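190aa long hypothetical protein (Pyrococcus horikoshii, PDB 2DDZ) is of unknown function, forms a hexamer and belongs to the DUF366 family of the class II tRNA synthetase clan. Local coordinates at residues 74-79 with 128-133; 23-28 with 70-75. All coordinates share one frame; numbering follows the deposited sequence.

In the fold
Along the chain, the turn and helix start at 23-28 come first, then strand 68-75, then segment 128-133 at the head of strand 131-139. Contact 2 closes the loop from 28 to 70, which includes strand 36-45, and lays the start of helix 25-30 against strand 68-75. Contact 1 closes the following loop, from 79 to 128, which carries helix 81-100 and strands 106-109, 112-115 and 118-128, and pairs strands 68-75 and 131-139. The loops follow one another, meeting at strand 68-75, where Glu74 serves both contacts. Water 1 belongs to both as well, and Phe76 of contact 1 lies against His24 of contact 2.

Contact 1. Residues 74-79 with 128-133; sequences ELFWHP and SPVSIK
Glu74 OE2 is gripped from two directions: Ser131 OG donates to its anti lone pair (2.8 Å), and His24 N, from the loop before helix 25-30, donates as well. The carboxylate gets there on a side chain whose CG stands anti to the backbone N (chi1 -171°) and which stays extended beyond it. Lys133 crosses this chain obliquely, its CD 3.4 Å from Glu74 CG. The ammonium does not reach the carboxylate directly; water 1 donates to Glu74 OE1 and accepts from Lys133 NZ, which also bonds to Arg22 O and Ala20 O. Glu74 and Lys133 are a non-hydrogen-bonded antiparallel pair; next along, Leu75 and Ile132 form a hydrogen-bonded one, with Ile132 N to Leu75 O at 2.8 Å and Leu75 N to Ile132 O at 3.0 Å. Beyond it the chain leaves the sheet in an inverse gamma turn centred on Phe76, whose ring receives Ser131 CB over one face in a CH-pi contact, 4.2 Å from the centroid. Ile132 CD1 packs tightly against the loop that follows, 3.5 Å from Pro79 CA. Water 2 donates to both Trp77 O and Val130 O, bridging the diverging chains. In segment 128-133 an ST turn, Val130 N donating to Ser128 OG, lies in the connection between strands 118-128 and 131-139. Pro129 touches a bound guanidine, and Phe76 and Val130 pack on Leu184 and Trp188 of the fourth subunit. Helix 81-100 covers the face bearing Leu75 and Ile132, through Leu87 and Ala84, whereas Glu74 and Lys133 face the loop before helix 25-30.

Contact 2. Residues 23-28 with 70-75; sequences SHWAYR and HYILEL
His24 N points into the carboxylate of Glu74, giving a nearly straight bond to OE2 (2.8 Å, N-H...O angle 165°) on its syn lone pair and a weak one to OE1. Ser23 CA lies 3.1 Å from the same OE2. Two waters extend the grip into the helix: water 1 links Glu74 OE1 to Ala26 N, and water 3 links it to Tyr27 N. The carboxylate thus sits at the N-terminal end of helix 25-30, bonded directly to the N-cap residue and through water to the first turn, where the helix dipole would probably favour its negative charge. Apolar contact comes from Ile72, which crosses Trp25 at about a right angle and sets CD1 over one face of the six-membered ring, 3.7 Å from its centroid. With CG anti to the backbone N (chi1 -179°), the indole swings out toward the strand to meet it; Phe30, which lines a bound-guanidine pocket, meets the indole edge-to-face. In the next shell, Arg28 NH1 donates to Ser23 O (2.6 Å) from above the carbonyl plane, and Ser23 OG bonds to the C-terminal carboxylate of Thr190 of the second subunit. Helix 25-30 lies against the sheet, Ala26 resting on strand 36-45 and Trp25 on Lys133 of strand 131-139, the two neighbours of strand 68-75.

Contact 1. Residues 74-79 with 128-133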
ATOM      1  N   GLU E  74     -14.038  10.350  -9.314  1.00 27.70           N
ATOM      2  CA  GLU E  74     -12.920   9.434  -9.495  1.00 28.79           C
ATOM      3  C   GLU E  74     -11.652  10.067  -8.937  1.00 27.26           C
ATOM      4  O   GLU E  74     -11.288  11.186  -9.277  1.00 24.79           O
ATOM      5  CB  GLU E  74     -12.709   9.047 -10.962  1.00 31.23           C
ATOM      6  CG  GLU E  74     -11.674   7.917 -11.123  1.00 24.05           C
ATOM      7  CD  GLU E  74     -11.797   7.172 -12.451  1.00 39.07           C
ATOM      8  OE1 GLU E  74     -12.241   7.781 -13.442  1.00 35.55           O
ATOM      9  OE2 GLU E  74     -11.428   5.979 -12.518  1.00 29.47           O
ATOM     10  N   LEU E  75     -11.001   9.334  -8.047  1.00 28.77           N
ATOM     11  CA  LEU E  75      -9.784   9.798  -7.411  1.00 31.13           C
ATOM     12  C   LEU E  75      -8.686   8.754  -7.548  1.00 34.01           C
ATOM     13  O   LEU E  75      -8.823   7.604  -7.117  1.00 36.29           O
ATOM     14  CB  LEU E  75     -10.043  10.089  -5.926  1.00 34.55           C
ATOM     15  CG  LEU E  75     -11.079  11.177  -5.636  1.00 38.65           C
ATOM     16  CD1 LEU E  75     -11.197  11.386  -4.149  1.00 41.13           C
ATOM     17  CD2 LEU E  75     -10.660  12.473  -6.318  1.00 37.80           C
ATOM     18  N   PHE E  76      -7.586   9.171  -8.149  1.00 28.73           N
ATOM     19  CA  PHE E  76      -6.467   8.287  -8.343  1.00 33.38           C
ATOM     20  C   PHE E  76      -5.559   8.323  -7.126  1.00 31.47           C
ATOM     21  O   PHE E  76      -4.445   8.843  -7.153  1.00 35.39           O
ATOM     22  CB  PHE E  76      -5.735   8.679  -9.623  1.00 33.82           C
ATOM     23  CG  PHE E  76      -6.579   8.511 -10.853  1.00 40.33           C
ATOM     24  CD1 PHE E  76      -7.484   9.500 -11.236  1.00 27.77           C
ATOM     25  CD2 PHE E  76      -6.508   7.331 -11.601  1.00 28.96           C
ATOM     26  CE1 PHE E  76      -8.311   9.315 -12.355  1.00 30.92           C
ATOM     27  CE2 PHE E  76      -7.329   7.136 -12.724  1.00 33.42           C
ATOM     28  CZ  PHE E  76      -8.231   8.128 -13.099  1.00 27.88           C
ATOM     29  N   TRP E  77      -6.085   7.776  -6.044  1.00 31.70           N
ATOM     30  CA  TRP E  77      -5.385   7.696  -4.779  1.00 41.45           C
ATOM     31  C   TRP E  77      -5.196   6.216  -4.569  1.00 41.78           C
ATOM     32  O   TRP E  77      -5.462   5.433  -5.473  1.00 47.70           O
ATOM     33  CB  TRP E  77      -6.263   8.278  -3.670  1.00 38.60           C
ATOM     34  CG  TRP E  77      -6.620   9.719  -3.898  1.00 45.00           C
ATOM     35  CD1 TRP E  77      -6.194  10.523  -4.922  1.00 44.40           C
ATOM     36  CD2 TRP E  77      -7.426  10.546  -3.052  1.00 45.22           C
ATOM     37  NE1 TRP E  77      -6.679  11.797  -4.760  1.00 43.76           N
ATOM     38  CE2 TRP E  77      -7.439  11.839  -3.621  1.00 50.18           C
ATOM     39  CE3 TRP E  77      -8.138  10.320  -1.866  1.00 43.03           C
ATOM     40  CZ2 TRP E  77      -8.134  12.905  -3.040  1.00 46.84           C
ATOM     41  CZ3 TRP E  77      -8.828  11.379  -1.291  1.00 37.34           C
ATOM     42  CH2 TRP E  77      -8.819  12.655  -1.880  1.00 42.48           C
ATOM     43  N   HIS E  78      -4.737   5.821  -3.388  1.00 40.25           N
ATOM     44  CA  HIS E  78      -4.565   4.401  -3.127  1.00 47.70           C
ATOM     45  C   HIS E  78      -5.968   3.796  -3.193  1.00 45.73           C
ATOM     46  O   HIS E  78      -6.868   4.250  -2.491  1.00 54.29           O
ATOM     47  CB  HIS E  78      -3.974   4.163  -1.738  1.00 51.57           C
ATOM     48  CG  HIS E  78      -3.584   2.736  -1.492  1.00 71.88           C
ATOM     49  ND1 HIS E  78      -3.503   2.186  -0.231  1.00 77.28           N
ATOM     50  CD2 HIS E  78      -3.240   1.750  -2.355  1.00 75.56           C
ATOM     51  CE1 HIS E  78      -3.127   0.922  -0.328  1.00 76.84           C
ATOM     52  NE2 HIS E  78      -2.960   0.634  -1.605  1.00 81.62           N
ATOM     53  N   PRO E  79      -6.181   2.778  -4.046  1.00 40.00           N
ATOM     54  CA  PRO E  79      -7.513   2.163  -4.148  1.00 35.51           C
ATOM     55  C   PRO E  79      -7.895   1.372  -2.899  1.00 38.83           C
ATOM     56  O   PRO E  79      -8.028   0.155  -2.935  1.00 43.53           O
ATOM     57  CB  PRO E  79      -7.390   1.270  -5.387  1.00 43.13           C
ATOM     58  CG  PRO E  79      -6.328   1.965  -6.205  1.00 45.22           C
ATOM     59  CD  PRO E  79      -5.312   2.298  -5.131  1.00 33.53           C
ATOM     60  N   SER E 128     -11.391   0.413  -8.046  1.00 23.69           N
ATOM     61  CA  SER E 128     -11.007  -0.300  -9.257  1.00 31.26           C
ATOM     62  C   SER E 128      -9.522  -0.577  -9.008  1.00 27.62           C
ATOM     63  O   SER E 128      -8.950  -0.061  -8.055  1.00 27.78           O
ATOM     64  CB  SER E 128     -11.158   0.594 -10.490  1.00 30.80           C
ATOM     65  OG  SER E 128     -10.167   1.598 -10.506  1.00 28.77           O
ATOM     66  N   PRO E 129      -8.877  -1.390  -9.850  1.00 33.81           N
ATOM     67  CA  PRO E 129      -7.462  -1.628  -9.573  1.00 27.18           C
ATOM     68  C   PRO E 129      -6.618  -0.354  -9.512  1.00 36.05           C
ATOM     69  O   PRO E 129      -5.562  -0.355  -8.887  1.00 37.84           O
ATOM     70  CB  PRO E 129      -7.043  -2.550 -10.716  1.00 30.36           C
ATOM     71  CG  PRO E 129      -8.318  -3.313 -11.012  1.00 26.76           C
ATOM     72  CD  PRO E 129      -9.344  -2.212 -10.982  1.00 30.00           C
ATOM     73  N   VAL E 130      -7.074   0.734 -10.135  1.00 34.20           N
ATOM     74  CA  VAL E 130      -6.283   1.968 -10.146  1.00 30.71           C
ATOM     75  C   VAL E 130      -6.930   3.239  -9.598  1.00 29.60           C
ATOM     76  O   VAL E 130      -6.359   4.321  -9.727  1.00 26.66           O
ATOM     77  CB  VAL E 130      -5.821   2.313 -11.564  1.00 37.70           C
ATOM     78  CG1 VAL E 130      -5.162   1.108 -12.199  1.00 45.61           C
ATOM     79  CG2 VAL E 130      -7.009   2.792 -12.391  1.00 23.31           C
ATOM     80  N   SER E 131      -8.112   3.141  -9.002  1.00 26.34           N
ATOM     81  CA  SER E 131      -8.736   4.356  -8.507  1.00 24.55           C
ATOM     82  C   SER E 131      -9.942   4.140  -7.593  1.00 26.12           C
ATOM     83  O   SER E 131     -10.458   3.029  -7.463  1.00 29.59           O
ATOM     84  CB  SER E 131      -9.173   5.212  -9.698  1.00 28.09           C
ATOM     85  OG  SER E 131     -10.298   4.620 -10.318  1.00 24.50           O
ATOM     86  N   ILE E 132     -10.378   5.237  -6.973  1.00 22.97           N
ATOM     87  CA  ILE E 132     -11.544   5.249  -6.099  1.00 22.90           C
ATOM     88  C   ILE E 132     -12.675   5.796  -6.964  1.00 33.55           C
ATOM     89  O   ILE E 132     -12.490   6.791  -7.674  1.00 31.98           O
ATOM     90  CB  ILE E 132     -11.362   6.204  -4.897  1.00 31.14           C
ATOM     91  CG1 ILE E 132     -10.487   5.556  -3.820  1.00 35.11           C
ATOM     92  CG2 ILE E 132     -12.712   6.580  -4.326  1.00 33.07           C
ATOM     93  CD1 ILE E 132      -9.080   5.287  -4.276  1.00 67.57           C
ATOM     94  N   LYS E 133     -13.834   5.149  -6.902  1.00 31.62           N
ATOM     95  CA  LYS E 133     -14.994   5.552  -7.679  1.00 26.48           C
ATOM     96  C   LYS E 133     -16.223   5.698  -6.812  1.00 29.59           C
ATOM     97  O   LYS E 133     -16.625   4.754  -6.131  1.00 34.59           O
ATOM     98  CB  LYS E 133     -15.276   4.530  -8.786  1.00 28.40           C
ATOM     99  CG  LYS E 133     -14.361   4.676  -9.973  1.00 28.79           C
ATOM    100  CD  LYS E 133     -14.474   6.081 -10.554  1.00 39.43           C
ATOM    101  CE  LYS E 133     -15.885   6.391 -11.092  1.00 35.02           C
ATOM    102  NZ  LYS E 133     -16.019   6.177 -12.568  1.00 34.79           N
TER
HETATM  103  O   HOH W   1     -14.604   8.711 -14.060  1.00 34.16           O
HETATM  104  O   HOH W   2      -3.790   5.063  -8.019  1.00 47.02           O

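Contact 2. Residues 23-28 with 70-75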
ATOM      1  N   SER E  23     -13.794   2.666 -13.984  1.00 30.49           N
ATOM      2  CA  SER E  23     -12.589   3.478 -13.989  1.00 35.30           C
ATOM      3  C   SER E  23     -12.343   4.159 -15.318  1.00 31.80           C
ATOM      4  O   SER E  23     -12.631   3.603 -16.377  1.00 32.47           O
ATOM      5  CB  SER E  23     -11.355   2.642 -13.603  1.00 29.85           C
ATOM      6  OG  SER E  23     -11.069   1.627 -14.554  1.00 33.50           O
ATOM      7  N   HIS E  24     -11.800   5.369 -15.233  1.00 23.41           N
ATOM      8  CA  HIS E  24     -11.471   6.188 -16.388  1.00 26.74           C
ATOM      9  C   HIS E  24     -12.702   6.622 -17.181  1.00 23.93           C
ATOM     10  O   HIS E  24     -12.585   7.054 -18.318  1.00 37.91           O
ATOM     11  CB  HIS E  24     -10.485   5.448 -17.297  1.00 23.17           C
ATOM     12  CG  HIS E  24      -9.103   5.325 -16.726  1.00 32.07           C
ATOM     13  ND1 HIS E  24      -8.213   6.379 -16.687  1.00 28.49           N
ATOM     14  CD2 HIS E  24      -8.446   4.259 -16.208  1.00 25.55           C
ATOM     15  CE1 HIS E  24      -7.065   5.966 -16.177  1.00 27.67           C
ATOM     16  NE2 HIS E  24      -7.181   4.684 -15.878  1.00 33.41           N
ATOM     17  N   TRP E  25     -13.879   6.535 -16.566  1.00 28.84           N
ATOM     18  CA  TRP E  25     -15.106   6.931 -17.243  1.00 32.03           C
ATOM     19  C   TRP E  25     -15.040   8.378 -17.755  1.00 37.64           C
ATOM     20  O   TRP E  25     -15.252   8.636 -18.942  1.00 35.94           O
ATOM     21  CB  TRP E  25     -16.302   6.771 -16.309  1.00 32.18           C
ATOM     22  CG  TRP E  25     -17.593   7.141 -16.952  1.00 36.70           C
ATOM     23  CD1 TRP E  25     -18.245   6.451 -17.927  1.00 33.11           C
ATOM     24  CD2 TRP E  25     -18.377   8.312 -16.694  1.00 34.46           C
ATOM     25  NE1 TRP E  25     -19.388   7.118 -18.295  1.00 32.88           N
ATOM     26  CE2 TRP E  25     -19.494   8.264 -17.555  1.00 28.96           C
ATOM     27  CE3 TRP E  25     -18.243   9.398 -15.821  1.00 28.64           C
ATOM     28  CZ2 TRP E  25     -20.479   9.261 -17.568  1.00 38.60           C
ATOM     29  CZ3 TRP E  25     -19.227  10.396 -15.832  1.00 31.78           C
ATOM     30  CH2 TRP E  25     -20.329  10.317 -16.702  1.00 29.53           C
ATOM     31  N   ALA E  26     -14.744   9.308 -16.847  1.00 33.80           N
ATOM     32  CA  ALA E  26     -14.639  10.721 -17.178  1.00 33.28           C
ATOM     33  C   ALA E  26     -13.596  10.979 -18.263  1.00 37.35           C
ATOM     34  O   ALA E  26     -13.822  11.785 -19.161  1.00 36.16           O
ATOM     35  CB  ALA E  26     -14.299  11.544 -15.913  1.00 27.67           C
ATOM     36  N   TYR E  27     -12.457  10.302 -18.185  1.00 33.60           N
ATOM     37  CA  TYR E  27     -11.405  10.513 -19.160  1.00 33.46           C
ATOM     38  C   TYR E  27     -11.740   9.899 -20.507  1.00 42.34           C
ATOM     39  O   TYR E  27     -11.443  10.475 -21.560  1.00 39.67           O
ATOM     40  CB  TYR E  27     -10.075   9.966 -18.632  1.00 34.13           C
ATOM     41  CG  TYR E  27      -8.913  10.182 -19.576  1.00 32.14           C
ATOM     42  CD1 TYR E  27      -8.543  11.468 -19.981  1.00 32.65           C
ATOM     43  CD2 TYR E  27      -8.215   9.095 -20.108  1.00 29.75           C
ATOM     44  CE1 TYR E  27      -7.514  11.668 -20.901  1.00 35.80           C
ATOM     45  CE2 TYR E  27      -7.181   9.280 -21.025  1.00 34.49           C
ATOM     46  CZ  TYR E  27      -6.839  10.567 -21.421  1.00 47.57           C
ATOM     47  OH  TYR E  27      -5.846  10.737 -22.354  1.00 41.39           O
ATOM     48  N   ARG E  28     -12.385   8.740 -20.488  1.00 39.16           N
ATOM     49  CA  ARG E  28     -12.756   8.067 -21.733  1.00 39.88           C
ATOM     50  C   ARG E  28     -13.800   8.861 -22.507  1.00 47.00           C
ATOM     51  O   ARG E  28     -13.697   9.008 -23.719  1.00 38.37           O
ATOM     52  CB  ARG E  28     -13.312   6.677 -21.425  1.00 38.84           C
ATOM     53  CG  ARG E  28     -12.309   5.565 -21.558  1.00 60.68           C
ATOM     54  CD  ARG E  28     -12.960   4.194 -21.328  1.00 69.85           C
ATOM     55  NE  ARG E  28     -13.243   3.826 -19.924  1.00 64.76           N
ATOM     56  CZ  ARG E  28     -14.439   3.882 -19.328  1.00 69.94           C
ATOM     57  NH1 ARG E  28     -14.561   3.500 -18.068  1.00 79.74           N
ATOM     58  NH2 ARG E  28     -15.511   4.322 -19.973  1.00 76.04           N
ATOM     59  N   HIS E  70     -26.892  13.289 -10.927  1.00 42.86           N
ATOM     60  CA  HIS E  70     -25.830  12.315 -10.675  1.00 43.48           C
ATOM     61  C   HIS E  70     -24.464  12.935 -10.434  1.00 43.97           C
ATOM     62  O   HIS E  70     -24.095  13.931 -11.073  1.00 37.89           O
ATOM     63  CB  HIS E  70     -25.709  11.352 -11.866  1.00 45.85           C
ATOM     64  CG  HIS E  70     -26.962  10.589 -12.162  1.00 50.48           C
ATOM     65  ND1 HIS E  70     -27.371   9.506 -11.411  1.00 46.23           N
ATOM     66  CD2 HIS E  70     -27.902  10.756 -13.124  1.00 46.28           C
ATOM     67  CE1 HIS E  70     -28.507   9.040 -11.898  1.00 52.09           C
ATOM     68  NE2 HIS E  70     -28.851   9.780 -12.939  1.00 50.36           N
ATOM     69  N   TYR E  71     -23.709  12.343  -9.513  1.00 39.48           N
ATOM     70  CA  TYR E  71     -22.355  12.819  -9.237  1.00 34.18           C
ATOM     71  C   TYR E  71     -21.427  11.638  -9.395  1.00 33.03           C
ATOM     72  O   TYR E  71     -21.581  10.630  -8.712  1.00 42.68           O
ATOM     73  CB  TYR E  71     -22.197  13.360  -7.811  1.00 39.64           C
ATOM     74  CG  TYR E  71     -23.124  14.485  -7.449  1.00 43.16           C
ATOM     75  CD1 TYR E  71     -24.473  14.241  -7.206  1.00 47.16           C
ATOM     76  CD2 TYR E  71     -22.654  15.797  -7.328  1.00 39.83           C
ATOM     77  CE1 TYR E  71     -25.341  15.270  -6.846  1.00 41.35           C
ATOM     78  CE2 TYR E  71     -23.519  16.843  -6.969  1.00 33.08           C
ATOM     79  CZ  TYR E  71     -24.863  16.564  -6.728  1.00 35.36           C
ATOM     80  OH  TYR E  71     -25.729  17.563  -6.366  1.00 37.69           O
ATOM     81  N   ILE E  72     -20.469  11.755 -10.300  1.00 32.52           N
ATOM     82  CA  ILE E  72     -19.521  10.684 -10.510  1.00 30.22           C
ATOM     83  C   ILE E  72     -18.146  11.197 -10.186  1.00 33.68           C
ATOM     84  O   ILE E  72     -17.617  12.091 -10.844  1.00 28.92           O
ATOM     85  CB  ILE E  72     -19.576  10.160 -11.934  1.00 35.63           C
ATOM     86  CG1 ILE E  72     -20.818   9.290 -12.078  1.00 30.45           C
ATOM     87  CG2 ILE E  72     -18.321   9.351 -12.257  1.00 31.34           C
ATOM     88  CD1 ILE E  72     -21.217   9.147 -13.478  1.00 62.74           C
ATOM     89  N   LEU E  73     -17.582  10.617  -9.141  1.00 34.60           N
ATOM     90  CA  LEU E  73     -16.283  11.000  -8.663  1.00 25.40           C
ATOM     91  C   LEU E  73     -15.223   9.926  -8.875  1.00 26.83           C
ATOM     92  O   LEU E  73     -15.481   8.736  -8.677  1.00 34.12           O
ATOM     93  CB  LEU E  73     -16.402  11.339  -7.183  1.00 41.91           C
ATOM     94  CG  LEU E  73     -15.117  11.705  -6.452  1.00 44.78           C
ATOM     95  CD1 LEU E  73     -14.518  12.953  -7.078  1.00 49.58           C
ATOM     96  CD2 LEU E  73     -15.429  11.927  -4.985  1.00 46.92           C
ATOM     97  N   GLU E  74     -14.038  10.350  -9.314  1.00 27.70           N
ATOM     98  CA  GLU E  74     -12.920   9.434  -9.495  1.00 28.79           C
ATOM     99  C   GLU E  74     -11.652  10.067  -8.937  1.00 27.26           C
ATOM    100  O   GLU E  74     -11.288  11.186  -9.277  1.00 24.79           O
ATOM    101  CB  GLU E  74     -12.709   9.047 -10.962  1.00 31.23           C
ATOM    102  CG  GLU E  74     -11.674   7.917 -11.123  1.00 24.05           C
ATOM    103  CD  GLU E  74     -11.797   7.172 -12.451  1.00 39.07           C
ATOM    104  OE1 GLU E  74     -12.241   7.781 -13.442  1.00 35.55           O
ATOM    105  OE2 GLU E  74     -11.428   5.979 -12.518  1.00 29.47           O
ATOM    106  N   LEU E  75     -11.001   9.334  -8.047  1.00 28.77           N
ATOM    107  CA  LEU E  75      -9.784   9.798  -7.411  1.00 31.13           C
ATOM    108  C   LEU E  75      -8.686   8.754  -7.548  1.00 34.01           C
ATOM    109  O   LEU E  75      -8.823   7.604  -7.117  1.00 36.29           O
ATOM    110  CB  LEU E  75     -10.043  10.089  -5.926  1.00 34.55           C
ATOM    111  CG  LEU E  75     -11.079  11.177  -5.636  1.00 38.65           C
ATOM    112  CD1 LEU E  75     -11.197  11.386  -4.149  1.00 41.13           C
ATOM    113  CD2 LEU E  75     -10.660  12.473  -6.318  1.00 37.80           C
TER
HETATM  114  O   HOH W   1     -14.604   8.711 -14.060  1.00 34.16           O
HETATM  115  O   HOH W   3     -11.612   9.215 -15.540  1.00 36.65           O